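Local coordinates for HydG protein (Carboxydothermus hydrogenoformans, PDB 4RTB) that acts as a radical S-adenosylmethionine enzyme with an iron-sulfur cluster, making carbon monoxide and cyanide during maturation of [FeFe]-hydrogenase, at residues A[29-33]-A[256-262]; A[84-88]-A[335-341]; A[138-142]-A[172-178]; A[162-166]-A[195-199]. One frame throughout, in Å; residues are numbered along the deposited sequence.

Contact 1. Residues A[29-33]-A[256-262]; sequences VQRTY and DPLFELL
Tyr33 and Phe259 form the edge-to-face aromatic pair through which the N-terminal helix 23-39 packs on helix 257-275, an outer helix of the radical SAM barrel. The two short helical segments run roughly antiparallel, at 138° between their directions, with axes 9.8 Å apart at closest. Phe259 presents its edge to the phenol: its CD1 stands over one face of the tyrosine ring, 3.5 Å from Tyr33 CG, and the ring planes are 84° apart. The phenol reaches across because CG of Tyr33 is trans to the amide nitrogen (chi1 178°), which carries the ring away from its own helix and over the first turn of the other. There Leu258 CD2 meets it obliquely, 3.9 Å from Tyr33 CE2, while Asp256, the N-cap residue of helix 257-275, brings its carboxylate to the ring edge, OD1 lying 3.7 Å from Tyr33 CE2. No hydrogen bond joins that carboxylate to the phenol.

Phe259 is covered on one face by Val29, whose CG2 lies over the ring, offset toward the rim, 4.1 Å from the Phe259 centroid, as a CH-pi contact. The same methyl touches Leu262 CB at 3.6 Å, so it fills the angle between phenylalanine and leucine. Thr32 adds only its methyl, CG2 resting 4.0 Å from Leu262 CG; its OG1 is bonded back to Leu28 O in its own helix. This is helix-helix packing by apolar groups, without hydrogen bonds between the two segments, of an N-terminal helix against the outer helical layer of the barrel.

Contact 2. Residues A[84-88]-A[335-341]; sequences ARKVK and ELVELGV
Lys88 and Arg85 of helix 74-91 engage the C-terminal end of helix 330-339, the crossing helix of a beta-alpha-beta unit whose parallel strands are 321-324 and 343-345. The directions of the two short helical segments are 71° apart, their axes 8.8 Å from each other at closest.

The hydrogen bond across the contact belongs to Lys88: with CG anti to the main-chain N (chi1 -166°) and the chain bent twice further out, NZ reaches Val337 O at 2.9 Å, tilted 15° from the carbonyl plane.

The ionic part is loose. Arg85 NH2 and Glu335 OE2 are 3.7 Å apart, the oxygen near the guanidinium plane, whereas Glu338 OE1, 3.6 Å from Arg85 NE, lies well out of that plane, so charge alone links them. Together the three make a network of long, weak salt bridges on the more exposed side, and Glu335 has a second, weak ion pair with Lys307.

Among the apolar groups, Leu339 CD1 lies obliquely against the Arg85 guanidinium, and Ala84, buried, turns its methyl to the Leu339 carbonyl. Gly340, the first residue past the helix, has a positive phi at which a CB would jam against the Leu339 carbonyl oxygen; Lys88 CG rests 3.7 Å from Gly340 CA.

Contact 3. Residues A[138-142]-A[172-178]; sequences AKAIR and IYSEVDI
The backbones of 138-142 and 172-178 come nearest at Lys139 and Val176, their CA atoms 6.1 Å apart, where the second segment leaves helix 158-175 and bends through an inverse gamma turn centred on Asp177. Arg142 reaches this turn. Its chain leaves CB pointing away from its own amide N (chi1 -178°, anti), and a bend at chi2 brings the guanidinium beside Asp177. Arg142 NH2 donates to Asp177 OD2 at 3.0 Å, with an N-H...O angle of 161°, meeting the oxygen on its anti side, tilted out of the carboxylate plane, while that oxygen lies within the guanidinium plane. NE makes two weak bonds, to Asp177 OD2 and to the Asp177 carbonyl O at 3.0 Å, so the arginine touches both the side chain and the main chain of Asp177. Arg142 NH2 also forms a salt bridge with Glu432 of helix 419-432. With a leucine in place of Arg142, both carboxylates would probably lose a positive mate and the Asp177 carbonyl its weak donor.

Behind the ions the contact is apolar. Ala138 CB faces Val176 CG2 at 3.7 Å and Ile172 CG1 at 4.1 Å; the other valine methyl, CG1, lies 3.6 Å from Ala138 O. Ile178 CD1 comes against the Arg142 CB, 4.1 Å away. The contact thus joins consecutive outer helices of the barrel: helix 131-144 leads to strand 148-153, helix 158-175 to the parallel neighbour strand 180-184, while Ile141 packs inward on strand 95-105.

Contact 4. Residues A[162-166]-A[195-199]; sequences LSYLE and RLKKL
Arg195 and Glu166 meet side-on in a bidentate salt bridge, one nitrogen to each carboxylate oxygen. Arg195 NH1 lies 2.6 Å from Glu166 OE1 and NE 2.8 Å from Glu166 OE2; both oxygens are near the guanidinium plane and are met on their syn sides, but from out of the carboxylate plane. The same tilt appears in the 39° between the two planes. A bend at chi3 (67°) in the otherwise extended arginine swings the NE edge round to the acid. Leu162 CB covers one face of the guanidinium over its centre, 3.8 Å from Arg195 CZ. Ser163 OG lies at the guanidinium edge, but its hydrogen bond goes to Asp159 O in its own helix. A methionine in place of Arg195 would probably leave the Glu166 carboxylate without its paired donors and free to turn.

Leucines underlie this ion pair. Leu199 CD2 touches the Glu166 CG at 3.7 Å, bracing the base of the acid, and Leu199 CD1 lies 3.9 Å from Leu165 CB. Leu162 CD2 meets Leu196 CD1 at 4.0 Å, the two side chains crossing at about a right angle. Further in, Leu165 packs on Leu104 and Leu151 of the barrel strands, and its side chain is about 4 Å from that of Met153, which binds S-adenosylmethionine. A polar outer rim over a leucine layer joins neighbouring outer helices here, 158-175 and 190-197, as in the beta-alpha barrel of radical SAM enzymes.

How the contacts relate
Contacts 3 and 4 share helix 158-175, one using its C-terminal end and the other a part nearer its start; their centres are about 17 Å apart, and Tyr173 CE2 packs 3.8 Å from Leu199 O between them. Both are partly buried, with arginine-carboxylate pairs at the outer side of an aliphatic layer. Contacts 1 and 2 are more buried and tie residues more than 200 positions apart, each joining a helix that precedes strand 95-105 to a later barrel helix. Contact 1 is aromatic and aliphatic, whereas contact 2 mixes long ion pairs with a lysine bond to a helix end. Along the chain, contacts 3 and 4 are nested within the loops closed by contacts 1 and 2.

Contact 1. Residues A[29-33]-A[256-262]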
# COMPACT_ATOMS: atom_id res chain seq x y z
N VAL A 29 7.93 19.30 8.63
CA VAL A 29 7.42 19.27 7.26
C VAL A 29 6.88 20.64 6.84
O VAL A 29 6.91 20.98 5.66
CB VAL A 29 6.31 18.19 7.10
CG1 VAL A 29 5.15 18.45 8.02
CG2 VAL A 29 5.83 18.11 5.66
N GLN A 30 6.44 21.45 7.80
CA GLN A 30 5.99 22.79 7.48
C GLN A 30 7.18 23.65 7.07
O GLN A 30 7.19 24.19 5.96
CB GLN A 30 5.24 23.43 8.66
CG GLN A 30 4.21 24.47 8.26
CD GLN A 30 2.80 24.12 8.71
OE1 GLN A 30 2.60 23.58 9.80
NE2 GLN A 30 1.82 24.43 7.87
N ARG A 31 8.19 23.75 7.94
CA ARG A 31 9.37 24.58 7.65
C ARG A 31 9.95 24.17 6.31
O ARG A 31 10.17 25.00 5.43
CB ARG A 31 10.45 24.45 8.73
CG ARG A 31 9.98 23.94 10.07
N THR A 32 10.18 22.86 6.17
CA THR A 32 10.66 22.28 4.93
C THR A 32 9.84 22.77 3.75
O THR A 32 10.38 23.33 2.80
CB THR A 32 10.62 20.74 4.98
OG1 THR A 32 11.38 20.27 6.10
CG2 THR A 32 11.19 20.15 3.70
N TYR A 33 8.52 22.60 3.85
CA TYR A 33 7.63 22.97 2.76
C TYR A 33 7.79 24.44 2.41
O TYR A 33 7.68 24.82 1.24
CB TYR A 33 6.17 22.68 3.12
CG TYR A 33 5.19 23.09 2.05
CD1 TYR A 33 4.37 24.20 2.22
CD2 TYR A 33 5.08 22.38 0.86
CE1 TYR A 33 3.47 24.58 1.25
CE2 TYR A 33 4.19 22.75 -0.12
CZ TYR A 33 3.38 23.86 0.08
OH TYR A 33 2.49 24.24 -0.89
N ASP A 256 -1.58 19.92 -1.67
CA ASP A 256 -0.35 20.00 -2.44
C ASP A 256 0.45 18.72 -2.25
O ASP A 256 0.86 18.40 -1.13
CB ASP A 256 0.48 21.22 -2.03
CG ASP A 256 1.45 21.66 -3.11
OD1 ASP A 256 2.61 21.20 -3.10
OD2 ASP A 256 1.04 22.47 -3.98
N PRO A 257 0.68 17.97 -3.34
CA PRO A 257 1.29 16.64 -3.30
C PRO A 257 2.68 16.68 -2.68
O PRO A 257 3.09 15.73 -2.00
CB PRO A 257 1.36 16.24 -4.78
CG PRO A 257 0.43 17.18 -5.49
CD PRO A 257 0.47 18.44 -4.72
N LEU A 258 3.39 17.78 -2.91
CA LEU A 258 4.71 18.00 -2.33
C LEU A 258 4.67 17.87 -0.81
O LEU A 258 5.50 17.19 -0.20
CB LEU A 258 5.24 19.38 -2.73
CG LEU A 258 6.49 19.88 -2.01
CD1 LEU A 258 7.64 18.91 -2.22
CD2 LEU A 258 6.88 21.28 -2.49
N PHE A 259 3.67 18.52 -0.21
CA PHE A 259 3.55 18.54 1.24
C PHE A 259 3.26 17.16 1.82
O PHE A 259 3.84 16.78 2.84
CB PHE A 259 2.45 19.52 1.66
CG PHE A 259 2.41 19.78 3.13
CD1 PHE A 259 3.17 20.80 3.69
CD2 PHE A 259 1.63 19.00 3.97
CE1 PHE A 259 3.14 21.04 5.04
CE2 PHE A 259 1.60 19.24 5.33
CZ PHE A 259 2.35 20.26 5.87
N GLU A 260 2.37 16.41 1.18
CA GLU A 260 2.02 15.07 1.65
C GLU A 260 3.19 14.10 1.49
O GLU A 260 3.46 13.29 2.38
CB GLU A 260 0.78 14.54 0.90
CG GLU A 260 -0.49 14.49 1.74
CD GLU A 260 -1.23 15.82 1.79
OE1 GLU A 260 -1.81 16.22 0.76
OE2 GLU A 260 -1.24 16.46 2.87
N LEU A 261 3.88 14.20 0.36
CA LEU A 261 5.08 13.40 0.11
C LEU A 261 6.14 13.66 1.18
O LEU A 261 6.73 12.72 1.72
CB LEU A 261 5.66 13.71 -1.27
CG LEU A 261 7.09 13.23 -1.53
CD1 LEU A 261 7.18 11.72 -1.46
CD2 LEU A 261 7.58 13.74 -2.88
N LEU A 262 6.38 14.94 1.45
CA LEU A 262 7.25 15.35 2.55
C LEU A 262 6.81 14.73 3.88
O LEU A 262 7.62 14.17 4.63
CB LEU A 262 7.27 16.87 2.66
CG LEU A 262 8.47 17.68 2.17
CD1 LEU A 262 9.28 16.90 1.15
CD2 LEU A 262 8.00 19.00 1.59

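Contact 2. Residues A[84-88]-A[335-341]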
# COMPACT_ATOMS: atom_id res chain seq x y z
N ALA A 84 15.60 5.06 -9.01
CA ALA A 84 14.45 4.37 -8.42
C ALA A 84 14.41 2.90 -8.86
O ALA A 84 14.30 2.00 -8.02
CB ALA A 84 13.16 5.07 -8.80
N ARG A 85 14.52 2.67 -10.17
CA ARG A 85 14.52 1.31 -10.71
C ARG A 85 15.70 0.52 -10.18
O ARG A 85 15.58 -0.68 -9.88
CB ARG A 85 14.54 1.33 -12.24
CG ARG A 85 13.39 2.09 -12.89
CD ARG A 85 13.34 1.89 -14.41
NE ARG A 85 12.18 2.55 -15.00
CZ ARG A 85 12.23 3.39 -16.03
NH1 ARG A 85 13.39 3.67 -16.61
NH2 ARG A 85 11.11 3.95 -16.48
N LYS A 86 16.85 1.19 -10.05
CA LYS A 86 18.04 0.51 -9.57
C LYS A 86 17.85 0.03 -8.13
O LYS A 86 18.19 -1.11 -7.80
CB LYS A 86 19.27 1.41 -9.66
CG LYS A 86 20.58 0.64 -9.63
CD LYS A 86 21.49 1.05 -10.78
CE LYS A 86 22.30 2.28 -10.43
NZ LYS A 86 23.29 1.98 -9.35
N VAL A 87 17.30 0.90 -7.29
CA VAL A 87 17.03 0.59 -5.89
C VAL A 87 15.99 -0.52 -5.72
O VAL A 87 16.20 -1.48 -4.96
CB VAL A 87 16.56 1.84 -5.14
CG1 VAL A 87 16.05 1.49 -3.75
CG2 VAL A 87 17.69 2.87 -5.06
N LYS A 88 14.88 -0.39 -6.44
CA LYS A 88 13.82 -1.39 -6.40
C LYS A 88 14.36 -2.75 -6.81
O LYS A 88 14.02 -3.77 -6.21
CB LYS A 88 12.65 -0.98 -7.29
CG LYS A 88 11.37 -1.78 -7.05
CD LYS A 88 11.28 -3.01 -7.95
CE LYS A 88 10.27 -4.02 -7.42
NZ LYS A 88 8.92 -3.43 -7.26
N GLU A 335 4.74 0.11 -14.78
CA GLU A 335 5.80 1.12 -14.72
C GLU A 335 6.07 1.48 -13.26
O GLU A 335 7.22 1.61 -12.84
CB GLU A 335 5.42 2.37 -15.52
CG GLU A 335 6.29 2.61 -16.76
CD GLU A 335 6.42 4.09 -17.12
OE1 GLU A 335 5.40 4.72 -17.47
OE2 GLU A 335 7.55 4.61 -17.04
N LEU A 336 4.99 1.65 -12.50
CA LEU A 336 5.10 1.95 -11.08
C LEU A 336 5.74 0.78 -10.34
O LEU A 336 6.52 0.99 -9.40
CB LEU A 336 3.72 2.27 -10.49
CG LEU A 336 3.02 3.48 -11.09
CD1 LEU A 336 1.58 3.59 -10.60
CD2 LEU A 336 3.79 4.76 -10.80
N VAL A 337 5.43 -0.44 -10.76
CA VAL A 337 6.10 -1.61 -10.20
C VAL A 337 7.60 -1.54 -10.51
O VAL A 337 8.43 -1.84 -9.64
CB VAL A 337 5.50 -2.93 -10.72
CG1 VAL A 337 6.28 -4.12 -10.18
CG2 VAL A 337 4.03 -3.04 -10.33
N GLU A 338 7.94 -1.13 -11.73
CA GLU A 338 9.34 -0.92 -12.11
C GLU A 338 10.04 0.11 -11.22
O GLU A 338 11.21 -0.06 -10.86
CB GLU A 338 9.45 -0.48 -13.58
CG GLU A 338 9.58 -1.59 -14.61
CD GLU A 338 9.51 -1.08 -16.05
OE1 GLU A 338 10.36 -0.24 -16.43
OE2 GLU A 338 8.61 -1.51 -16.80
N LEU A 339 9.32 1.17 -10.87
CA LEU A 339 9.93 2.32 -10.21
C LEU A 339 9.94 2.28 -8.67
O LEU A 339 10.56 3.14 -8.05
CB LEU A 339 9.24 3.61 -10.66
CG LEU A 339 9.91 4.36 -11.82
CD1 LEU A 339 9.68 3.65 -13.14
CD2 LEU A 339 9.42 5.79 -11.88
N GLY A 340 9.26 1.32 -8.06
CA GLY A 340 9.32 1.21 -6.61
C GLY A 340 8.25 0.40 -5.89
O GLY A 340 8.50 -0.14 -4.81
N VAL A 341 7.06 0.34 -6.48
CA VAL A 341 5.93 -0.38 -5.89
C VAL A 341 6.27 -1.84 -5.63
O VAL A 341 6.79 -2.53 -6.51
CB VAL A 341 4.69 -0.30 -6.81
CG1 VAL A 341 3.62 -1.28 -6.37
CG2 VAL A 341 4.16 1.13 -6.85

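Contact 3. Residues A[138-142]-A[172-178]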
# COMPACT_ATOMS: atom_id res chain seq x y z
N ALA A 138 -13.87 -14.84 2.06
CA ALA A 138 -12.50 -15.31 2.23
C ALA A 138 -12.25 -16.57 1.40
O ALA A 138 -11.18 -16.74 0.81
CB ALA A 138 -12.20 -15.58 3.70
N LYS A 139 -13.26 -17.44 1.34
CA LYS A 139 -13.18 -18.65 0.52
C LYS A 139 -13.09 -18.31 -0.97
O LYS A 139 -12.32 -18.92 -1.71
CB LYS A 139 -14.40 -19.55 0.77
CG LYS A 139 -14.43 -20.24 2.14
CD LYS A 139 -15.66 -21.13 2.28
CE LYS A 139 -15.73 -21.80 3.65
NZ LYS A 139 -14.58 -22.71 3.91
N ALA A 140 -13.88 -17.33 -1.39
CA ALA A 140 -13.92 -16.92 -2.80
C ALA A 140 -12.61 -16.29 -3.23
O ALA A 140 -12.12 -16.53 -4.33
CB ALA A 140 -15.08 -15.97 -3.04
N ILE A 141 -12.05 -15.47 -2.34
CA ILE A 141 -10.75 -14.84 -2.57
C ILE A 141 -9.64 -15.89 -2.59
O ILE A 141 -8.69 -15.79 -3.37
CB ILE A 141 -10.46 -13.78 -1.48
CG1 ILE A 141 -11.41 -12.59 -1.65
CG2 ILE A 141 -9.02 -13.31 -1.54
CD1 ILE A 141 -11.12 -11.45 -0.70
N ARG A 142 -9.75 -16.90 -1.74
CA ARG A 142 -8.73 -17.95 -1.67
C ARG A 142 -8.74 -18.84 -2.91
O ARG A 142 -7.69 -19.23 -3.42
CB ARG A 142 -8.92 -18.81 -0.42
CG ARG A 142 -7.86 -19.89 -0.27
CD ARG A 142 -6.47 -19.27 -0.21
NE ARG A 142 -5.42 -20.27 -0.10
CZ ARG A 142 -4.67 -20.68 -1.11
NH1 ARG A 142 -4.86 -20.18 -2.33
NH2 ARG A 142 -3.72 -21.59 -0.92
N ILE A 172 -11.93 -16.68 10.02
CA ILE A 172 -11.26 -16.71 8.72
C ILE A 172 -9.98 -17.53 8.79
O ILE A 172 -9.75 -18.40 7.95
CB ILE A 172 -10.93 -15.29 8.21
CG1 ILE A 172 -12.20 -14.61 7.68
CG2 ILE A 172 -9.88 -15.34 7.11
CD1 ILE A 172 -11.95 -13.24 7.07
N TYR A 173 -9.15 -17.26 9.79
CA TYR A 173 -7.90 -18.01 9.97
C TYR A 173 -8.13 -19.52 10.06
O TYR A 173 -7.33 -20.30 9.54
CB TYR A 173 -7.15 -17.54 11.21
CG TYR A 173 -6.19 -16.40 10.97
CD1 TYR A 173 -5.11 -16.55 10.11
CD2 TYR A 173 -6.35 -15.18 11.61
CE1 TYR A 173 -4.22 -15.51 9.89
CE2 TYR A 173 -5.47 -14.14 11.40
CZ TYR A 173 -4.41 -14.31 10.53
OH TYR A 173 -3.54 -13.27 10.32
N SER A 174 -9.20 -19.92 10.72
CA SER A 174 -9.43 -21.34 10.97
C SER A 174 -10.15 -22.02 9.80
O SER A 174 -9.75 -23.10 9.37
CB SER A 174 -10.22 -21.53 12.26
OG SER A 174 -10.08 -22.86 12.75
N GLU A 175 -11.20 -21.39 9.29
CA GLU A 175 -12.02 -21.97 8.23
C GLU A 175 -11.39 -21.85 6.84
O GLU A 175 -11.69 -22.65 5.95
CB GLU A 175 -13.40 -21.32 8.21
CG GLU A 175 -14.50 -22.15 8.86
CD GLU A 175 -15.76 -21.35 9.10
OE1 GLU A 175 -16.73 -21.48 8.32
OE2 GLU A 175 -15.79 -20.59 10.09
N VAL A 176 -10.53 -20.86 6.65
CA VAL A 176 -9.94 -20.61 5.33
C VAL A 176 -8.41 -20.67 5.39
O VAL A 176 -7.82 -20.47 6.45
CB VAL A 176 -10.36 -19.24 4.77
CG1 VAL A 176 -10.20 -19.20 3.26
CG2 VAL A 176 -11.80 -18.93 5.15
N ASP A 177 -7.78 -20.95 4.26
CA ASP A 177 -6.32 -20.97 4.18
C ASP A 177 -5.76 -19.60 3.82
O ASP A 177 -5.24 -19.39 2.73
CB ASP A 177 -5.86 -22.01 3.16
CG ASP A 177 -4.34 -22.13 3.10
OD1 ASP A 177 -3.70 -21.96 4.16
OD2 ASP A 177 -3.80 -22.37 2.00
N ILE A 178 -5.88 -18.65 4.74
CA ILE A 178 -5.33 -17.32 4.53
C ILE A 178 -4.04 -17.14 5.33
O ILE A 178 -4.04 -17.26 6.56
CB ILE A 178 -6.33 -16.22 4.91
CG1 ILE A 178 -7.64 -16.42 4.16
CG2 ILE A 178 -5.75 -14.85 4.60
CD1 ILE A 178 -7.47 -16.48 2.65

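Contact 4. Residues A[162-166]-A[195-199]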
# COMPACT_ATOMS: atom_id res chain seq x y z
N LEU A 162 -14.48 -3.94 17.05
CA LEU A 162 -13.52 -4.86 17.63
C LEU A 162 -14.15 -6.17 18.05
O LEU A 162 -13.50 -7.21 17.98
CB LEU A 162 -12.81 -4.21 18.82
CG LEU A 162 -11.72 -3.24 18.37
CD1 LEU A 162 -11.06 -2.62 19.57
CD2 LEU A 162 -10.70 -3.95 17.50
N SER A 163 -15.41 -6.15 18.48
CA SER A 163 -16.10 -7.40 18.78
C SER A 163 -16.35 -8.17 17.49
O SER A 163 -16.07 -9.37 17.39
CB SER A 163 -17.42 -7.11 19.50
OG SER A 163 -17.23 -6.16 20.53
N TYR A 164 -16.88 -7.44 16.51
CA TYR A 164 -17.12 -7.94 15.16
C TYR A 164 -15.90 -8.69 14.60
O TYR A 164 -16.01 -9.84 14.16
CB TYR A 164 -17.50 -6.76 14.26
CG TYR A 164 -17.88 -7.10 12.84
CD1 TYR A 164 -17.04 -6.78 11.78
CD2 TYR A 164 -19.09 -7.72 12.55
CE1 TYR A 164 -17.38 -7.07 10.48
CE2 TYR A 164 -19.44 -8.02 11.25
CZ TYR A 164 -18.59 -7.69 10.21
OH TYR A 164 -18.93 -7.98 8.91
N LEU A 165 -14.75 -8.03 14.64
CA LEU A 165 -13.51 -8.63 14.17
C LEU A 165 -13.04 -9.75 15.09
O LEU A 165 -12.43 -10.72 14.64
CB LEU A 165 -12.42 -7.56 14.05
CG LEU A 165 -12.58 -6.54 12.92
CD1 LEU A 165 -11.47 -5.50 12.97
CD2 LEU A 165 -12.59 -7.25 11.57
N GLU A 166 -13.33 -9.61 16.38
CA GLU A 166 -12.95 -10.62 17.36
C GLU A 166 -13.64 -11.94 17.07
O GLU A 166 -13.13 -13.00 17.44
CB GLU A 166 -13.26 -10.16 18.78
CG GLU A 166 -12.09 -9.52 19.49
CD GLU A 166 -12.51 -8.67 20.68
OE1 GLU A 166 -13.73 -8.51 20.88
OE2 GLU A 166 -11.63 -8.17 21.40
N ARG A 195 -6.45 -5.29 22.10
CA ARG A 195 -7.46 -6.27 21.71
C ARG A 195 -7.15 -6.81 20.32
O ARG A 195 -7.35 -7.99 20.04
CB ARG A 195 -8.87 -5.66 21.76
CG ARG A 195 -9.41 -5.43 23.17
CD ARG A 195 -10.79 -4.78 23.15
NE ARG A 195 -11.82 -5.66 22.62
CZ ARG A 195 -13.08 -5.30 22.41
NH1 ARG A 195 -13.95 -6.17 21.92
NH2 ARG A 195 -13.48 -4.07 22.70
N LEU A 196 -6.66 -5.93 19.45
CA LEU A 196 -6.40 -6.30 18.06
C LEU A 196 -5.18 -7.21 17.93
O LEU A 196 -5.18 -8.14 17.13
CB LEU A 196 -6.22 -5.05 17.20
CG LEU A 196 -6.40 -5.27 15.70
CD1 LEU A 196 -7.81 -5.76 15.41
CD2 LEU A 196 -6.11 -4.00 14.91
N LYS A 197 -4.15 -6.93 18.73
CA LYS A 197 -2.93 -7.74 18.73
C LYS A 197 -3.23 -9.20 19.08
O LYS A 197 -2.51 -10.11 18.64
CB LYS A 197 -1.90 -7.16 19.71
CG LYS A 197 -0.53 -7.81 19.64
N LYS A 198 -4.29 -9.43 19.85
CA LYS A 198 -4.70 -10.79 20.22
C LYS A 198 -5.32 -11.54 19.05
O LYS A 198 -5.42 -12.77 19.07
CB LYS A 198 -5.68 -10.76 21.39
CG LYS A 198 -5.07 -10.37 22.73
N LEU A 199 -5.76 -10.80 18.03
CA LEU A 199 -6.42 -11.41 16.88
C LEU A 199 -5.42 -11.97 15.89
O LEU A 199 -5.80 -12.59 14.89
CB LEU A 199 -7.32 -10.39 16.18
CG LEU A 199 -8.51 -9.89 17.00
CD1 LEU A 199 -9.46 -9.08 16.13
CD2 LEU A 199 -9.24 -11.05 17.65